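Local coordinates for primase X domain-containing protein (Sulfolobus solfataricus, PDB 4WYH) that serves as a noncatalytic subunit of the archaeal eukaryotic-type primase and is essential for efficient primer synthesis, at residues Asp31-Leu39 with Phe50-Leu59. Residues are numbered along the deposited sequence; the frame is centred on the assembly and turned at random.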
loop_
_atom_site.group_PDB
_atom_site.type_symbol
_atom_site.label_atom_id
_atom_site.label_comp_id
_atom_site.label_asym_id
_atom_site.label_seq_id
_atom_site.Cartn_x
_atom_site.Cartn_y
_atom_site.Cartn_z
ATOM N N ASP A 31 7.714 -11.328 8.979
ATOM C CA ASP A 31 6.492 -10.476 9.156
ATOM C C ASP A 31 6.403 -9.661 7.889
ATOM O O ASP A 31 7.339 -9.738 7.027
ATOM C CB ASP A 31 6.632 -9.562 10.382
ATOM C CG ASP A 31 5.313 -8.959 10.816
ATOM O OD1 ASP A 31 4.525 -8.420 9.937
ATOM O OD2 ASP A 31 5.097 -8.996 12.054
ATOM N N TYR A 32 5.307 -8.909 7.733
ATOM C CA TYR A 32 5.129 -7.967 6.604
ATOM C C TYR A 32 4.816 -8.717 5.342
ATOM O O TYR A 32 4.501 -8.130 4.324
ATOM C CB TYR A 32 6.350 -7.034 6.370
ATOM C CG TYR A 32 6.534 -5.997 7.438
ATOM C CD1 TYR A 32 5.545 -5.104 7.668
ATOM C CD2 TYR A 32 7.683 -5.927 8.248
ATOM C CE1 TYR A 32 5.659 -4.132 8.637
ATOM C CE2 TYR A 32 7.812 -4.926 9.243
ATOM C CZ TYR A 32 6.787 -4.027 9.408
ATOM O OH TYR A 32 6.768 -2.961 10.323
ATOM N N SER A 33 4.872 -10.028 5.414
ATOM C CA SER A 33 4.528 -10.843 4.279
ATOM C C SER A 33 3.205 -10.433 3.743
ATOM O O SER A 33 3.039 -10.436 2.537
ATOM C CB SER A 33 4.492 -12.339 4.641
ATOM O OG SER A 33 5.840 -12.803 4.608
ATOM N N TRP A 34 2.253 -10.147 4.636
ATOM C CA TRP A 34 0.865 -9.821 4.234
ATOM C C TRP A 34 0.792 -8.612 3.281
ATOM O O TRP A 34 -0.046 -8.576 2.406
ATOM C CB TRP A 34 -0.038 -9.629 5.471
ATOM C CG TRP A 34 0.233 -8.402 6.282
ATOM C CD1 TRP A 34 1.117 -8.285 7.316
ATOM C CD2 TRP A 34 -0.353 -7.089 6.120
ATOM N NE1 TRP A 34 1.089 -7.009 7.829
ATOM C CE2 TRP A 34 0.189 -6.264 7.113
ATOM C CE3 TRP A 34 -1.281 -6.540 5.231
ATOM C CZ2 TRP A 34 -0.132 -4.900 7.219
ATOM C CZ3 TRP A 34 -1.611 -5.191 5.362
ATOM C CH2 TRP A 34 -1.038 -4.405 6.370
ATOM N N ILE A 35 1.688 -7.659 3.451
ATOM C CA ILE A 35 1.771 -6.514 2.554
ATOM C C ILE A 35 2.102 -6.958 1.155
ATOM O O ILE A 35 1.447 -6.530 0.201
ATOM C CB ILE A 35 2.792 -5.493 3.067
ATOM C CG1 ILE A 35 2.377 -5.070 4.492
ATOM C CG2 ILE A 35 2.889 -4.297 2.130
ATOM C CD1 ILE A 35 3.066 -3.863 5.053
ATOM N N GLU A 36 3.081 -7.837 1.005
ATOM C CA GLU A 36 3.456 -8.339 -0.312
ATOM C C GLU A 36 2.282 -9.027 -0.992
ATOM O O GLU A 36 2.018 -8.829 -2.174
ATOM C CB GLU A 36 4.644 -9.300 -0.221
ATOM C CG GLU A 36 5.946 -8.648 0.278
ATOM C CD GLU A 36 6.649 -7.766 -0.737
ATOM O OE1 GLU A 36 6.061 -7.586 -1.836
ATOM O OE2 GLU A 36 7.777 -7.220 -0.449
ATOM N N LYS A 37 1.549 -9.810 -0.226
ATOM C CA LYS A 37 0.377 -10.481 -0.743
ATOM C C LYS A 37 -0.696 -9.533 -1.258
ATOM O O LYS A 37 -1.275 -9.759 -2.285
ATOM C CB LYS A 37 -0.226 -11.376 0.343
ATOM C CG LYS A 37 -0.888 -12.601 -0.248
ATOM C CD LYS A 37 0.043 -13.249 -1.283
ATOM C CE LYS A 37 -0.425 -14.585 -1.854
ATOM N NZ LYS A 37 0.584 -14.928 -2.922
ATOM N N VAL A 38 -1.012 -8.513 -0.480
ATOM C CA VAL A 38 -1.971 -7.508 -0.868
ATOM C C VAL A 38 -1.462 -6.811 -2.137
ATOM O O VAL A 38 -2.244 -6.609 -3.092
ATOM C CB VAL A 38 -2.247 -6.473 0.252
ATOM C CG1 VAL A 38 -3.204 -5.400 -0.226
ATOM C CG2 VAL A 38 -2.901 -7.163 1.459
ATOM N N LEU A 39 -0.175 -6.469 -2.165
ATOM C CA LEU A 39 0.351 -5.817 -3.312
ATOM C C LEU A 39 0.167 -6.654 -4.568
ATOM O O LEU A 39 -0.085 -6.117 -5.636
ATOM C CB LEU A 39 1.819 -5.464 -3.170
ATOM C CG LEU A 39 2.145 -4.196 -2.425
ATOM C CD1 LEU A 39 3.608 -4.264 -2.050
ATOM C CD2 LEU A 39 1.870 -2.897 -3.150
ATOM N N PHE A 50 -4.371 2.501 1.331
ATOM C CA PHE A 50 -3.413 1.398 1.539
ATOM C C PHE A 50 -2.072 1.860 1.031
ATOM O O PHE A 50 -1.089 1.681 1.678
ATOM C CB PHE A 50 -3.844 0.147 0.800
ATOM C CG PHE A 50 -2.907 -1.030 0.998
ATOM C CD1 PHE A 50 -2.840 -1.638 2.220
ATOM C CD2 PHE A 50 -2.050 -1.432 0.012
ATOM C CE1 PHE A 50 -2.005 -2.697 2.435
ATOM C CE2 PHE A 50 -1.182 -2.508 0.230
ATOM C CZ PHE A 50 -1.163 -3.117 1.452
ATOM N N ILE A 51 -2.027 2.508 -0.118
ATOM C CA ILE A 51 -0.758 3.106 -0.609
ATOM C C ILE A 51 -0.165 4.172 0.306
ATOM O O ILE A 51 1.016 4.111 0.644
ATOM C CB ILE A 51 -0.904 3.693 -2.060
ATOM C CG1 ILE A 51 -1.177 2.580 -3.082
ATOM C CG2 ILE A 51 0.311 4.565 -2.455
ATOM C CD1 ILE A 51 -1.602 3.143 -4.449
ATOM N N LEU A 52 -0.961 5.118 0.748
ATOM C CA LEU A 52 -0.446 6.185 1.595
ATOM C C LEU A 52 0.016 5.680 2.968
ATOM O O LEU A 52 1.069 6.068 3.442
ATOM C CB LEU A 52 -1.501 7.259 1.783
ATOM C CG LEU A 52 -1.175 8.468 2.648
ATOM C CD1 LEU A 52 0.090 9.140 2.125
ATOM C CD2 LEU A 52 -2.350 9.413 2.692
ATOM N N TYR A 53 -0.765 4.791 3.590
ATOM C CA TYR A 53 -0.567 4.469 5.015
ATOM C C TYR A 53 0.235 3.238 5.244
ATOM O O TYR A 53 0.809 3.071 6.343
ATOM C CB TYR A 53 -1.941 4.466 5.826
ATOM C CG TYR A 53 -2.643 5.812 5.849
ATOM C CD1 TYR A 53 -2.139 6.844 6.577
ATOM C CD2 TYR A 53 -3.814 6.051 5.114
ATOM C CE1 TYR A 53 -2.750 8.083 6.559
ATOM C CE2 TYR A 53 -4.416 7.283 5.063
ATOM C CZ TYR A 53 -3.868 8.310 5.772
ATOM O OH TYR A 53 -4.455 9.536 5.806
ATOM N N VAL A 54 0.309 2.363 4.236
ATOM C CA VAL A 54 0.907 1.086 4.410
ATOM C C VAL A 54 1.976 0.776 3.352
ATOM O O VAL A 54 3.154 0.665 3.683
ATOM C CB VAL A 54 -0.180 -0.027 4.472
ATOM C CG1 VAL A 54 0.464 -1.362 4.708
ATOM C CG2 VAL A 54 -1.252 0.323 5.500
ATOM N N ALA A 55 1.586 0.614 2.101
ATOM C CA ALA A 55 2.480 0.013 1.140
ATOM C C ALA A 55 3.683 0.881 0.827
ATOM O O ALA A 55 4.805 0.388 0.790
ATOM C CB ALA A 55 1.725 -0.324 -0.116
ATOM N N SER A 56 3.481 2.165 0.619
ATOM C CA SER A 56 4.606 3.048 0.300
ATOM C C SER A 56 5.663 3.021 1.437
ATOM O O SER A 56 6.830 2.886 1.157
ATOM C CB SER A 56 4.166 4.517 0.064
ATOM O OG SER A 56 3.584 5.068 1.223
ATOM N N ARG A 57 5.197 3.114 2.683
ATOM C CA ARG A 57 6.064 3.100 3.856
ATOM C C ARG A 57 6.787 1.770 4.022
ATOM O O ARG A 57 7.939 1.743 4.339
ATOM C CB ARG A 57 5.220 3.342 5.070
ATOM C CG ARG A 57 4.346 4.601 4.989
ATOM C CD ARG A 57 3.662 4.824 6.303
ATOM N NE ARG A 57 2.830 5.980 6.288
ATOM C CZ ARG A 57 2.250 6.481 7.357
ATOM N NH1 ARG A 57 2.421 5.899 8.550
ATOM N NH2 ARG A 57 1.459 7.544 7.231
ATOM N N TYR A 58 6.099 0.658 3.794
ATOM C CA TYR A 58 6.764 -0.629 3.808
ATOM C C TYR A 58 7.894 -0.729 2.786
ATOM O O TYR A 58 9.037 -1.095 3.084
ATOM C CB TYR A 58 5.737 -1.697 3.557
ATOM C CG TYR A 58 6.303 -3.071 3.271
ATOM C CD1 TYR A 58 6.977 -3.761 4.241
ATOM C CD2 TYR A 58 6.199 -3.651 1.968
ATOM C CE1 TYR A 58 7.532 -5.029 3.967
ATOM C CE2 TYR A 58 6.758 -4.903 1.673
ATOM C CZ TYR A 58 7.373 -5.586 2.683
ATOM O OH TYR A 58 7.891 -6.806 2.517
ATOM N N LEU A 59 7.565 -0.429 1.541
ATOM C CA LEU A 59 8.508 -0.528 0.467
ATOM C C LEU A 59 9.753 0.333 0.714
ATOM O O LEU A 59 10.884 -0.120 0.614
ATOM C CB LEU A 59 7.818 -0.134 -0.854
ATOM C CG LEU A 59 6.759 -1.102 -1.387
ATOM C CD1 LEU A 59 6.107 -0.502 -2.626
ATOM C CD2 LEU A 59 7.460 -2.408 -1.670
#
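Y58, I35 and F50 anchor a largely buried helix-helix packing in the centre of the all-helical PriX domain, where segments 33-39 and 50-59, lying on helices 33-41 and 47-63, cross at -116° with axes 10.5 Å apart at closest approach. The backbones come nearest at I35 and A55, whose small methyl side chain suits the close approach and meets CD2 of L39. Y58 holds its CG anti to the backbone N (chi1 169°), which swings the ring out against helix 33-41, across I35 and toward E36. There I35 lies over one face, its CG2 pressing on CD2 of Y58 at 3.4 Å, while the CG1-CD1 arm reaches V54 CG1 at 3.6 Å. CE1 of Y58 comes within 3.3 Å of CB of Y32, the N-cap residue, and the two rings meet obliquely. E36 bends at chi2 (-75°) and brings its carboxylate, nearly perpendicular to the ring, to the phenol: Y58 OH donates to E36 OE2 over 3.0 Å, on the anti side and tilted out of the carboxylate plane. On the F50 side of the contact, V38 CG1 sits over one face of F50, 3.8 Å from the centroid, and W34 CZ3 meets the ring edge at 3.9 Å from CE1. M118 of helix 116-128 packs against F50 and V54. A leucine in place of Y58 would probably leave E36 without its hydroxyl mate and open a gap beside I35 and Y32. Apolar packing thus makes up most of the contact, and one phenol-carboxylate bond lets a buried tyrosine satisfy its hydroxyl on an exposed glutamate.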